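Local coordinates for SGNH hydrolase-type esterase domain-containing protein (Slackia heliotrinireducens DSM 20476, PDB 4S1P) that is a putative hydrolase of the SGNH (GDSL-like) family, probably cleaving ester bonds of a substrate that has not been identified, at residues L9-T14 against Q70-G75; T15-P20 against P168-S173; V102-W107 against A146-P151. All blocks are in the same frame, centred on the assembly; numbering follows the deposited sequence.

Interaction 1: residues L9-T14 against Q70-G75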
ATOM      1  N   LEU A   9      -6.044  -2.717  -2.461  1.00 10.48           N
ATOM      2  CA  LEU A   9      -5.764  -2.164  -3.758  1.00 11.27           C
ATOM      3  C   LEU A   9      -4.256  -1.958  -3.865  1.00 12.11           C
ATOM      4  O   LEU A   9      -3.659  -1.289  -3.007  1.00 12.58           O
ATOM      5  CB  LEU A   9      -6.473  -0.799  -3.898  1.00 11.08           C
ATOM      6  CG  LEU A   9      -7.919  -0.706  -3.388  1.00 11.66           C
ATOM      7  CD1 LEU A   9      -8.444   0.732  -3.566  1.00 12.91           C
ATOM      8  CD2 LEU A   9      -8.800  -1.743  -4.063  1.00 12.95           C
ATOM      9  N   GLY A  10      -3.620  -2.515  -4.886  1.00 11.41           N
ATOM     10  CA  GLY A  10      -2.157  -2.414  -4.969  1.00 12.09           C
ATOM     11  C   GLY A  10      -1.543  -3.080  -6.170  1.00 12.74           C
ATOM     12  O   GLY A  10      -2.206  -3.271  -7.200  1.00 12.75           O
ATOM     13  N   ASN A  11      -0.279  -3.438  -6.021  1.00 12.28           N
ATOM     14  CA  ASN A  11       0.460  -4.101  -7.081  1.00 14.14           C
ATOM     15  C   ASN A  11       1.327  -5.185  -6.474  1.00 14.07           C
ATOM     16  O   ASN A  11       0.921  -5.775  -5.459  1.00 13.63           O
ATOM     17  CB  ASN A  11       1.146  -3.082  -7.972  1.00 14.27           C
ATOM     18  CG  ASN A  11       2.242  -2.322  -7.285  1.00 14.25           C
ATOM     19  OD1 ASN A  11       2.801  -2.719  -6.257  1.00 12.94           O
ATOM     20  ND2 ASN A  11       2.588  -1.199  -7.887  1.00 15.33           N
ATOM     21  N   SER A  12       2.459  -5.556  -7.087  1.00 13.57           N
ATOM     22  CA  SER A  12       3.220  -6.670  -6.531  1.00 15.46           C
ATOM     23  C   SER A  12       3.744  -6.416  -5.111  1.00 15.46           C
ATOM     24  O   SER A  12       4.019  -7.375  -4.394  1.00 17.20           O
ATOM     25  CB  SER A  12       4.351  -7.104  -7.476  1.00 20.39           C
ATOM     26  OG  SER A  12       5.419  -6.229  -7.354  1.00 26.79           O
ATOM     27  N   LEU A  13       3.837  -5.157  -4.644  1.00 13.51           N
ATOM     28  CA  LEU A  13       4.239  -4.973  -3.237  1.00 14.07           C
ATOM     29  C   LEU A  13       3.181  -5.508  -2.273  1.00 13.58           C
ATOM     30  O   LEU A  13       3.483  -5.866  -1.112  1.00 15.18           O
ATOM     31  CB  LEU A  13       4.593  -3.520  -2.926  1.00 14.65           C
ATOM     32  CG  LEU A  13       6.004  -3.056  -3.324  1.00 17.75           C
ATOM     33  CD1 LEU A  13       6.233  -3.078  -4.814  1.00 20.05           C
ATOM     34  CD2 LEU A  13       6.278  -1.701  -2.715  1.00 17.03           C
ATOM     35  N   THR A  14       1.945  -5.576  -2.750  1.00 12.77           N
ATOM     36  CA  THR A  14       0.867  -6.201  -1.993  1.00 12.83           C
ATOM     37  C   THR A  14       0.814  -7.708  -2.224  1.00 13.55           C
ATOM     38  O   THR A  14       0.689  -8.454  -1.266  1.00 15.39           O
ATOM     39  CB  THR A  14      -0.486  -5.565  -2.378  1.00 12.31           C
ATOM     40  OG1 THR A  14      -0.525  -4.237  -1.858  1.00 12.76           O
ATOM     41  CG2 THR A  14      -1.669  -6.337  -1.767  1.00 13.59           C
ATOM     42  N   GLN A  70      -2.359   0.826  -1.601  1.00 10.87           N
ATOM     43  CA  GLN A  70      -0.912   0.795  -1.826  1.00 11.57           C
ATOM     44  C   GLN A  70      -0.578   1.369  -3.198  1.00 12.06           C
ATOM     45  O   GLN A  70      -1.027   0.850  -4.204  1.00 13.09           O
ATOM     46  CB  GLN A  70      -0.398  -0.656  -1.725  1.00 11.75           C
ATOM     47  CG  GLN A  70       1.102  -0.810  -1.970  1.00 12.89           C
ATOM     48  CD  GLN A  70       1.414  -1.559  -3.241  1.00 12.54           C
ATOM     49  OE1 GLN A  70       0.910  -2.657  -3.474  1.00 12.07           O
ATOM     50  NE2 GLN A  70       2.249  -0.972  -4.080  1.00 12.20           N
ATOM     51  N   GLU A  71       0.242   2.430  -3.196  1.00 12.23           N
ATOM     52  CA  GLU A  71       0.645   3.094  -4.406  1.00 12.38           C
ATOM     53  C   GLU A  71       1.889   2.446  -5.010  1.00 13.34           C
ATOM     54  O   GLU A  71       2.703   1.834  -4.319  1.00 12.96           O
ATOM     55  CB  GLU A  71       0.958   4.562  -4.098  1.00 12.91           C
ATOM     56  CG  GLU A  71       1.389   5.454  -5.277  1.00 13.02           C
ATOM     57  CD  GLU A  71       0.309   5.565  -6.353  1.00 15.56           C
ATOM     58  OE1 GLU A  71       0.032   4.553  -7.050  1.00 15.01           O
ATOM     59  OE2 GLU A  71      -0.278   6.672  -6.501  1.00 18.88           O
HETATM   60  N   MSE A  72       2.013   2.602  -6.324  1.00 13.18           N
HETATM   61  CA  MSE A  72       3.243   2.273  -7.050  1.00 13.72           C
HETATM   62  C   MSE A  72       4.416   2.768  -6.222  1.00 14.05           C
HETATM   63  O   MSE A  72       4.397   3.871  -5.696  1.00 13.87           O
HETATM   64  CB  MSE A  72       3.140   2.887  -8.453  1.00 16.99           C
HETATM   65  CG  MSE A  72       4.203   2.356  -9.419  1.00 19.16           C
HETATM   66 SE   MSE A  72       5.820   3.467  -9.274  0.65 20.83          SE
HETATM   67  CE  MSE A  72       5.095   5.176  -9.929  1.00 27.98           C
ATOM     68  N   SER A  73       5.458   1.948  -6.156  1.00 13.66           N
ATOM     69  CA  SER A  73       6.462   2.026  -5.102  1.00 15.98           C
ATOM     70  C   SER A  73       7.263   3.310  -4.993  1.00 14.83           C
ATOM     71  O   SER A  73       7.752   3.604  -3.913  1.00 16.49           O
ATOM     72  CB  SER A  73       7.442   0.837  -5.194  1.00 16.31           C
ATOM     73  OG  SER A  73       8.115   0.855  -6.417  1.00 18.80           O
ATOM     74  N   HIS A  74       7.397   4.083  -6.079  1.00 13.17           N
ATOM     75  CA  HIS A  74       8.028   5.404  -5.960  1.00 14.07           C
ATOM     76  C   HIS A  74       7.062   6.558  -6.146  1.00 14.74           C
ATOM     77  O   HIS A  74       7.456   7.743  -6.024  1.00 15.72           O
ATOM     78  CB  HIS A  74       9.258   5.569  -6.863  1.00 14.83           C
ATOM     79  CG  HIS A  74       8.992   5.453  -8.325  1.00 15.33           C
ATOM     80  ND1 HIS A  74       8.442   6.481  -9.050  1.00 17.82           N
ATOM     81  CD2 HIS A  74       9.320   4.491  -9.221  1.00 17.19           C
ATOM     82  CE1 HIS A  74       8.404   6.143 -10.329  1.00 19.34           C
ATOM     83  NE2 HIS A  74       8.935   4.936 -10.460  1.00 18.53           N
ATOM     84  N   GLY A  75       5.809   6.220  -6.452  1.00 12.85           N
ATOM     85  CA  GLY A  75       4.811   7.266  -6.720  1.00 12.35           C
ATOM     86  C   GLY A  75       4.673   8.364  -5.702  1.00 13.48           C
ATOM     87  O   GLY A  75       4.602   9.544  -6.054  1.00 14.33           O
TER

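Interaction 2: residues T15-P20 against P168-S173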
ATOM      1  N   THR A  15       0.911  -8.163  -3.472  1.00 13.27           N
ATOM      2  CA  THR A  15       0.628  -9.562  -3.771  1.00 14.00           C
ATOM      3  C   THR A  15       1.829 -10.468  -3.570  1.00 14.79           C
ATOM      4  O   THR A  15       1.626 -11.681  -3.383  1.00 17.20           O
ATOM      5  CB  THR A  15       0.117  -9.742  -5.197  1.00 14.58           C
ATOM      6  OG1 THR A  15       1.057  -9.198  -6.128  1.00 15.30           O
ATOM      7  CG2 THR A  15      -1.226  -9.078  -5.389  1.00 17.48           C
ATOM      8  N   ALA A  16       3.039  -9.913  -3.574  1.00 15.39           N
ATOM      9  CA  ALA A  16       4.236 -10.770  -3.478  1.00 17.27           C
ATOM     10  C   ALA A  16       4.215 -11.645  -2.225  1.00 15.59           C
ATOM     11  O   ALA A  16       3.747 -11.241  -1.142  1.00 15.69           O
ATOM     12  CB  ALA A  16       5.528  -9.914  -3.514  1.00 18.27           C
ATOM     13  N   ASN A  17       4.771 -12.855  -2.390  1.00 16.25           N
ATOM     14  CA  ASN A  17       4.992 -13.755  -1.262  1.00 17.86           C
ATOM     15  C   ASN A  17       3.744 -14.122  -0.484  1.00 16.97           C
ATOM     16  O   ASN A  17       3.807 -14.343   0.731  1.00 19.10           O
ATOM     17  CB  ASN A  17       6.048 -13.199  -0.322  1.00 17.34           C
ATOM     18  CG  ASN A  17       7.331 -12.867  -1.038  1.00 17.48           C
ATOM     19  OD1 ASN A  17       7.923 -13.745  -1.677  1.00 25.41           O
ATOM     20  ND2 ASN A  17       7.766 -11.611  -0.952  1.00 20.09           N
ATOM     21  N   HIS A  18       2.614 -14.190  -1.198  1.00 16.76           N
ATOM     22  CA  HIS A  18       1.340 -14.520  -0.607  1.00 18.55           C
ATOM     23  C   HIS A  18       0.996 -13.659   0.598  1.00 16.21           C
ATOM     24  O   HIS A  18       0.327 -14.084   1.536  1.00 16.70           O
ATOM     25  CB  HIS A  18       1.348 -15.983  -0.187  1.00 21.14           C
ATOM     26  CG  HIS A  18       1.555 -16.925  -1.340  1.00 26.65           C
ATOM     27  ND1 HIS A  18       0.522 -17.342  -2.153  1.00 38.12           N
ATOM     28  CD2 HIS A  18       2.680 -17.457  -1.858  1.00 34.36           C
ATOM     29  CE1 HIS A  18       1.001 -18.139  -3.093  1.00 39.48           C
ATOM     30  NE2 HIS A  18       2.310 -18.224  -2.934  1.00 40.01           N
HETATM   31  N   MSE A  19       1.399 -12.405   0.532  1.00 14.93           N
HETATM   32  CA  MSE A  19       1.156 -11.537   1.670  1.00 13.32           C
HETATM   33  C   MSE A  19      -0.337 -11.365   2.023  1.00 13.21           C
HETATM   34  O   MSE A  19      -0.673 -11.389   3.179  1.00 13.43           O
HETATM   35  CB  MSE A  19       1.868 -10.207   1.480  1.00 14.52           C
HETATM   36  CG  MSE A  19       1.850  -9.361   2.737  1.00 14.72           C
HETATM   37 SE   MSE A  19       0.243  -8.234   2.957  0.65 15.88          SE
HETATM   38  CE  MSE A  19       0.924  -6.694   1.980  1.00 14.30           C
ATOM     39  N   PRO A  20      -1.239 -11.216   1.026  1.00 13.29           N
ATOM     40  CA  PRO A  20      -2.657 -11.089   1.380  1.00 13.42           C
ATOM     41  C   PRO A  20      -3.167 -12.311   2.148  1.00 14.16           C
ATOM     42  O   PRO A  20      -3.967 -12.158   3.061  1.00 14.17           O
ATOM     43  CB  PRO A  20      -3.330 -10.890   0.035  1.00 13.63           C
ATOM     44  CG  PRO A  20      -2.268 -10.204  -0.777  1.00 13.90           C
ATOM     45  CD  PRO A  20      -1.015 -10.956  -0.399  1.00 13.55           C
ATOM     46  N   PRO A 168       9.738  -6.610  -1.761  1.00 15.67           N
ATOM     47  CA  PRO A 168      10.036  -7.223  -0.470  1.00 15.53           C
ATOM     48  C   PRO A 168      10.483  -8.683  -0.660  1.00 15.82           C
ATOM     49  O   PRO A 168      10.019  -9.380  -1.557  1.00 17.70           O
ATOM     50  CB  PRO A 168       8.694  -7.174   0.248  1.00 16.30           C
ATOM     51  CG  PRO A 168       7.671  -7.293  -0.868  1.00 17.25           C
ATOM     52  CD  PRO A 168       8.288  -6.569  -2.058  1.00 16.91           C
ATOM     53  N   SER A 169      11.397  -9.111   0.203  1.00 15.53           N
ATOM     54  CA  SER A 169      11.681 -10.534   0.362  1.00 15.51           C
ATOM     55  C   SER A 169      10.500 -11.186   1.073  1.00 15.82           C
ATOM     56  O   SER A 169       9.626 -10.516   1.590  1.00 15.68           O
ATOM     57  CB  SER A 169      12.923 -10.698   1.229  1.00 16.94           C
ATOM     58  OG  SER A 169      12.638 -10.366   2.547  1.00 18.46           O
ATOM     59  N   PRO A 170      10.489 -12.517   1.163  1.00 16.72           N
ATOM     60  CA  PRO A 170       9.459 -13.120   1.977  1.00 17.67           C
ATOM     61  C   PRO A 170       9.427 -12.565   3.412  1.00 16.15           C
ATOM     62  O   PRO A 170       8.347 -12.334   3.945  1.00 17.90           O
ATOM     63  CB  PRO A 170       9.848 -14.600   1.933  1.00 19.24           C
ATOM     64  CG  PRO A 170      10.427 -14.763   0.589  1.00 20.08           C
ATOM     65  CD  PRO A 170      11.262 -13.522   0.411  1.00 18.88           C
ATOM     66  N   ALA A 171      10.594 -12.334   4.038  1.00 17.55           N
ATOM     67  CA  ALA A 171      10.639 -11.725   5.372  1.00 17.45           C
ATOM     68  C   ALA A 171      10.055 -10.286   5.350  1.00 17.28           C
ATOM     69  O   ALA A 171       9.346  -9.890   6.264  1.00 16.76           O
ATOM     70  CB  ALA A 171      12.058 -11.724   5.926  1.00 21.97           C
ATOM     71  N   GLY A 172      10.367  -9.522   4.309  1.00 15.66           N
ATOM     72  CA  GLY A 172       9.786  -8.185   4.164  1.00 17.96           C
ATOM     73  C   GLY A 172       8.276  -8.216   4.006  1.00 16.08           C
ATOM     74  O   GLY A 172       7.582  -7.392   4.600  1.00 14.51           O
ATOM     75  N   SER A 173       7.764  -9.181   3.248  1.00 14.54           N
ATOM     76  CA  SER A 173       6.317  -9.326   3.126  1.00 15.15           C
ATOM     77  C   SER A 173       5.647  -9.720   4.433  1.00 15.51           C
ATOM     78  O   SER A 173       4.552  -9.267   4.751  1.00 14.94           O
ATOM     79  CB  SER A 173       5.955 -10.303   2.042  1.00 16.47           C
ATOM     80  OG  SER A 173       6.371  -9.804   0.776  1.00 15.34           O
TER
HETATM   81  O   HOH W   1       4.212  -8.509  -0.300  1.00 16.19           O

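Interaction 3: residues V102-W107 against A146-P151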
ATOM      1  N   VAL A 102      -7.110   2.528   4.889  1.00 12.31           N
ATOM      2  CA  VAL A 102      -5.807   2.214   5.471  1.00 12.48           C
ATOM      3  C   VAL A 102      -4.747   2.455   4.409  1.00 12.48           C
ATOM      4  O   VAL A 102      -4.875   1.928   3.309  1.00 12.07           O
ATOM      5  CB  VAL A 102      -5.744   0.738   5.946  1.00 13.05           C
ATOM      6  CG1 VAL A 102      -4.372   0.365   6.464  1.00 15.27           C
ATOM      7  CG2 VAL A 102      -6.800   0.478   7.015  1.00 13.92           C
ATOM      8  N   ILE A 103      -3.716   3.227   4.742  1.00 12.02           N
ATOM      9  CA  ILE A 103      -2.609   3.404   3.847  1.00 11.50           C
ATOM     10  C   ILE A 103      -1.574   2.310   4.130  1.00 12.07           C
ATOM     11  O   ILE A 103      -1.099   2.181   5.262  1.00 12.17           O
ATOM     12  CB  ILE A 103      -1.957   4.787   4.022  1.00 11.91           C
ATOM     13  CG1 ILE A 103      -2.917   5.882   3.538  1.00 12.61           C
ATOM     14  CG2 ILE A 103      -0.600   4.859   3.324  1.00 13.52           C
ATOM     15  CD1 ILE A 103      -2.564   7.238   4.082  1.00 16.98           C
ATOM     16  N   TYR A 104      -1.211   1.542   3.102  1.00 11.86           N
ATOM     17  CA  TYR A 104      -0.089   0.590   3.192  1.00 12.62           C
ATOM     18  C   TYR A 104       1.139   1.456   2.866  1.00 12.79           C
ATOM     19  O   TYR A 104       1.451   1.718   1.693  1.00 13.05           O
ATOM     20  CB  TYR A 104      -0.329  -0.553   2.232  1.00 12.49           C
ATOM     21  CG  TYR A 104       0.798  -1.581   2.034  1.00 12.55           C
ATOM     22  CD1 TYR A 104       2.016  -1.539   2.721  1.00 13.43           C
ATOM     23  CD2 TYR A 104       0.610  -2.603   1.144  1.00 13.08           C
ATOM     24  CE1 TYR A 104       3.034  -2.471   2.443  1.00 12.28           C
ATOM     25  CE2 TYR A 104       1.592  -3.522   0.856  1.00 13.22           C
ATOM     26  CZ  TYR A 104       2.802  -3.472   1.516  1.00 12.73           C
ATOM     27  OH  TYR A 104       3.797  -4.367   1.210  1.00 14.40           O
ATOM     28  N   GLY A 105       1.780   1.972   3.916  1.00 11.92           N
ATOM     29  CA  GLY A 105       2.948   2.828   3.729  1.00 12.99           C
ATOM     30  C   GLY A 105       4.113   1.910   3.370  1.00 15.47           C
ATOM     31  O   GLY A 105       4.434   0.986   4.100  1.00 21.22           O
ATOM     32  N   THR A 106       4.737   2.143   2.248  1.00 11.52           N
ATOM     33  CA  THR A 106       5.876   1.361   1.829  1.00 12.40           C
ATOM     34  C   THR A 106       7.194   2.136   2.088  1.00 13.15           C
ATOM     35  O   THR A 106       7.239   3.190   2.717  1.00 14.62           O
ATOM     36  CB  THR A 106       5.725   0.945   0.352  1.00 13.39           C
ATOM     37  OG1 THR A 106       5.783   2.108  -0.504  1.00 13.92           O
ATOM     38  CG2 THR A 106       4.400   0.186   0.093  1.00 13.60           C
ATOM     39  N   TRP A 107       8.268   1.544   1.601  1.00 13.47           N
ATOM     40  CA  TRP A 107       9.619   1.860   2.021  1.00 13.36           C
ATOM     41  C   TRP A 107      10.380   2.570   0.894  1.00 15.10           C
ATOM     42  O   TRP A 107      10.096   2.356  -0.289  1.00 14.86           O
ATOM     43  CB  TRP A 107      10.340   0.545   2.416  1.00 14.10           C
ATOM     44  CG  TRP A 107      10.098  -0.517   1.424  1.00 15.05           C
ATOM     45  CD1 TRP A 107      10.776  -0.718   0.264  1.00 15.65           C
ATOM     46  CD2 TRP A 107       9.063  -1.499   1.463  1.00 13.34           C
ATOM     47  NE1 TRP A 107      10.222  -1.754  -0.435  1.00 17.08           N
ATOM     48  CE2 TRP A 107       9.159  -2.248   0.279  1.00 14.07           C
ATOM     49  CE3 TRP A 107       8.019  -1.794   2.368  1.00 13.89           C
ATOM     50  CZ2 TRP A 107       8.283  -3.281  -0.017  1.00 16.72           C
ATOM     51  CZ3 TRP A 107       7.154  -2.812   2.057  1.00 15.43           C
ATOM     52  CH2 TRP A 107       7.281  -3.538   0.882  1.00 16.11           C
ATOM     53  N   ALA A 146      -0.420   2.218   8.029  1.00 12.46           N
ATOM     54  CA  ALA A 146       0.422   1.056   8.319  1.00 14.04           C
ATOM     55  C   ALA A 146       1.825   1.408   7.825  1.00 13.46           C
ATOM     56  O   ALA A 146       2.070   1.351   6.620  1.00 13.01           O
ATOM     57  CB  ALA A 146      -0.148  -0.166   7.624  1.00 15.71           C
ATOM     58  N   ASP A 147       2.693   1.852   8.749  1.00 13.71           N
ATOM     59  CA  ASP A 147       3.988   2.399   8.405  1.00 13.71           C
ATOM     60  C   ASP A 147       4.984   1.270   8.321  1.00 15.13           C
ATOM     61  O   ASP A 147       5.627   0.931   9.300  1.00 17.54           O
ATOM     62  CB  ASP A 147       4.371   3.440   9.447  1.00 14.65           C
ATOM     63  CG  ASP A 147       5.675   4.166   9.152  1.00 17.85           C
ATOM     64  OD1 ASP A 147       6.398   3.748   8.228  1.00 21.54           O
ATOM     65  OD2 ASP A 147       5.996   5.155   9.855  1.00 18.72           O
ATOM     66  N   VAL A 148       5.137   0.694   7.134  1.00 12.80           N
ATOM     67  CA  VAL A 148       6.074  -0.405   6.987  1.00 14.97           C
ATOM     68  C   VAL A 148       7.513   0.118   6.837  1.00 15.24           C
ATOM     69  O   VAL A 148       8.475  -0.595   7.122  1.00 15.46           O
ATOM     70  CB  VAL A 148       5.643  -1.372   5.863  1.00 14.58           C
ATOM     71  CG1 VAL A 148       6.550  -2.603   5.836  1.00 15.08           C
ATOM     72  CG2 VAL A 148       4.180  -1.804   6.047  1.00 15.42           C
ATOM     73  N   ALA A 149       7.685   1.358   6.397  1.00 13.78           N
ATOM     74  CA  ALA A 149       9.024   1.911   6.279  1.00 13.99           C
ATOM     75  C   ALA A 149       9.755   1.910   7.606  1.00 14.28           C
ATOM     76  O   ALA A 149      10.970   1.697   7.640  1.00 14.68           O
ATOM     77  CB  ALA A 149       8.986   3.311   5.715  1.00 14.46           C
ATOM     78  N   ALA A 150       9.065   2.227   8.686  1.00 14.53           N
ATOM     79  CA  ALA A 150       9.740   2.325   9.995  1.00 15.50           C
ATOM     80  C   ALA A 150      10.467   1.016  10.378  1.00 15.26           C
ATOM     81  O   ALA A 150      11.685   1.054  10.615  1.00 17.09           O
ATOM     82  CB  ALA A 150       8.763   2.786  11.079  1.00 16.74           C
ATOM     83  N   PRO A 151       9.758  -0.128  10.377  1.00 15.42           N
ATOM     84  CA  PRO A 151      10.498  -1.346  10.714  1.00 16.51           C
ATOM     85  C   PRO A 151      11.472  -1.796   9.641  1.00 17.85           C
ATOM     86  O   PRO A 151      12.448  -2.487   9.950  1.00 19.04           O
ATOM     87  CB  PRO A 151       9.404  -2.368  10.981  1.00 19.50           C
ATOM     88  CG  PRO A 151       8.163  -1.839  10.270  1.00 19.61           C
ATOM     89  CD  PRO A 151       8.291  -0.334  10.408  1.00 17.95           C
TER

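Interaction 1: residues L9-T14 against Q70-G75
Gln70 leaves strand 66-69 and is gripped at both ends by residues 9-14: its backbone N bonds to Leu9 O at 2.9 Å, continuing the parallel pairing of strands 4-10 and 66-69. CG stands anti to the backbone N (chi1 179°), and a bend at chi2 turns the amide over Gly10 toward the first turn of helix 12-15. Gln70 OE1 takes two donors, Thr14 OG1 at 2.7 Å on an in-plane lone pair and Asn11 N at 2.9 Å from above the carbonyl plane. Gln70 NE2 gives a hydrogen to Asn11 OD1 (2.8 Å), the oxygen that N-caps the helix through Leu13 N; the same NE2 also donates to Glu71 O, fixing the amide's rotation. The Asn11 and Gln70 amides are turned 60° apart. Next, Met72, a selenomethionine, lays its CA 3.6 Å from Asn11 ND2, and Ser73 CB packs against Leu13 CD2 at 3.7 Å. Ser73 OG bonds to Tyr109 OH and, like Asn11 ND2, to an unidentified ligand. The turn carrying Ser12, putative nucleophile of a Ser-His-Asp triad, is thereby tied to the loop leading to helix 75-78, while Tyr104 of strand 100-105 packs on both Gln70 and Thr14.

Interaction 2: residues T15-P20 against P168-S173
At the start of the C-terminal helix 170-184, directly after His167 of the putative Ser-His-Asp triad, Pro168 to Ser173 meet the bend that joins helix 12-15 to helix 19-27. Asn17 is the main link. Its CG lies beside the backbone N (chi1 -54°), which swings the amide across to the opening turn of helix 170-184. There Asn17 ND2 donates to Ser173 OG at 2.9 Å, almost straight at 172°, and to Pro168 O at 3.2 Å, a more bent bond approaching from above that carbonyl's plane. Both acceptors lie close to the plane of the Asn17 amide. Asn17 OD1 rests 3.5 Å from Pro170 CG. A water bridges Ala16 O, to which it donates at 2.9 Å, and Ser173 OG, to which it is hydrogen-bonded at 2.7 Å. Ala16 CB makes an apolar contact with Pro168 CG at 4.3 Å; CG of selenomethionine Met19 lies against Ser173 O at 3.4 Å. Ser169 N-caps helix 170-184 through Gly172 N, and its OG also bonds to Glu159 O. One amide nitrogen thus links the carbonyl after the putative catalytic histidine to a hydroxyl one turn into the helix, holding both to the bend after the putative nucleophile.

Interaction 3: residues V102-W107 against A146-P151
Ile103 O accepts from Ala146 N at 2.8 Å, the first rung of a parallel pairing between strand 100-105 and strand 144-147, an edge strand of the five-stranded parallel sheet in this SGNH-type fold. Gly105 then bonds through both its N and its O: Gly105 N reaches Ala146 O at 2.8 Å, and Gly105 O takes Val148 N at 3.1 Å. The last bond carries the pairing just beyond the end of strand 144-147, where Asp147 centres an inverse gamma turn and the chain moves off into helix 149-154.

Val148 fills the angle between two aromatic side chains. CG2 lies beside its backbone N and comes obliquely to the Tyr104 ring, 3.8 Å from CE1. CG1, anti to that N (chi1 -173°), meets the edge of the Trp107 indole at CZ3, also at 3.8 Å and near the ring plane. Past Val148, Ala149 CB sits 3.5 Å from Thr106 O and packs on Trp107 CA.

Further out, the rings are held by their polar ends: Tyr104 OH bonds to Leu13 O, and Trp107 NE1 to Val166 O. The indole also stacks with Phe152 and meets Tyr161 with the planes at about 90°. Thr106 lies between the two aromatics, its CG2 over a face of Tyr104 and its CB over a face of Trp107, offset toward the rim in both cases. Helix 170-184 packs on the side of the sheet bearing Tyr104 and Ala146, through Ala176 and Leu180 respectively, whereas helix 123-141 covers Ile103 with Phe134 and Ala137. Ahead of the turn into the helix, the Asp147 carboxylate makes a capping bond: Asp147 OD1 accepts from Ala150 N at 3.1 Å, met from above the carboxylate plane.

How the interactions relate
From the N terminus, 9-14 ends strand 4-10 and begins helix 12-15, and the chain runs straight on into 15-20. Interaction 1 closes its loop first, when the chain returns at 70-75 after strand 66-69. Interaction 3 opens at 102-107 and closes at 146-151, in series with interaction 1. Interaction 2 spans nearly the whole chain, from 15-20 to 168-173; it encloses interaction 3 and crosses interaction 1, whose second segment falls within its span. Interactions 1 and 3 join strand ends of one sheet, and interaction 2 brings the C-terminal helix to the same region. Tyr104 of interaction 3 reaches both others, with Met19 CE against its ring, while Trp107 bridges Leu13 and Pro168.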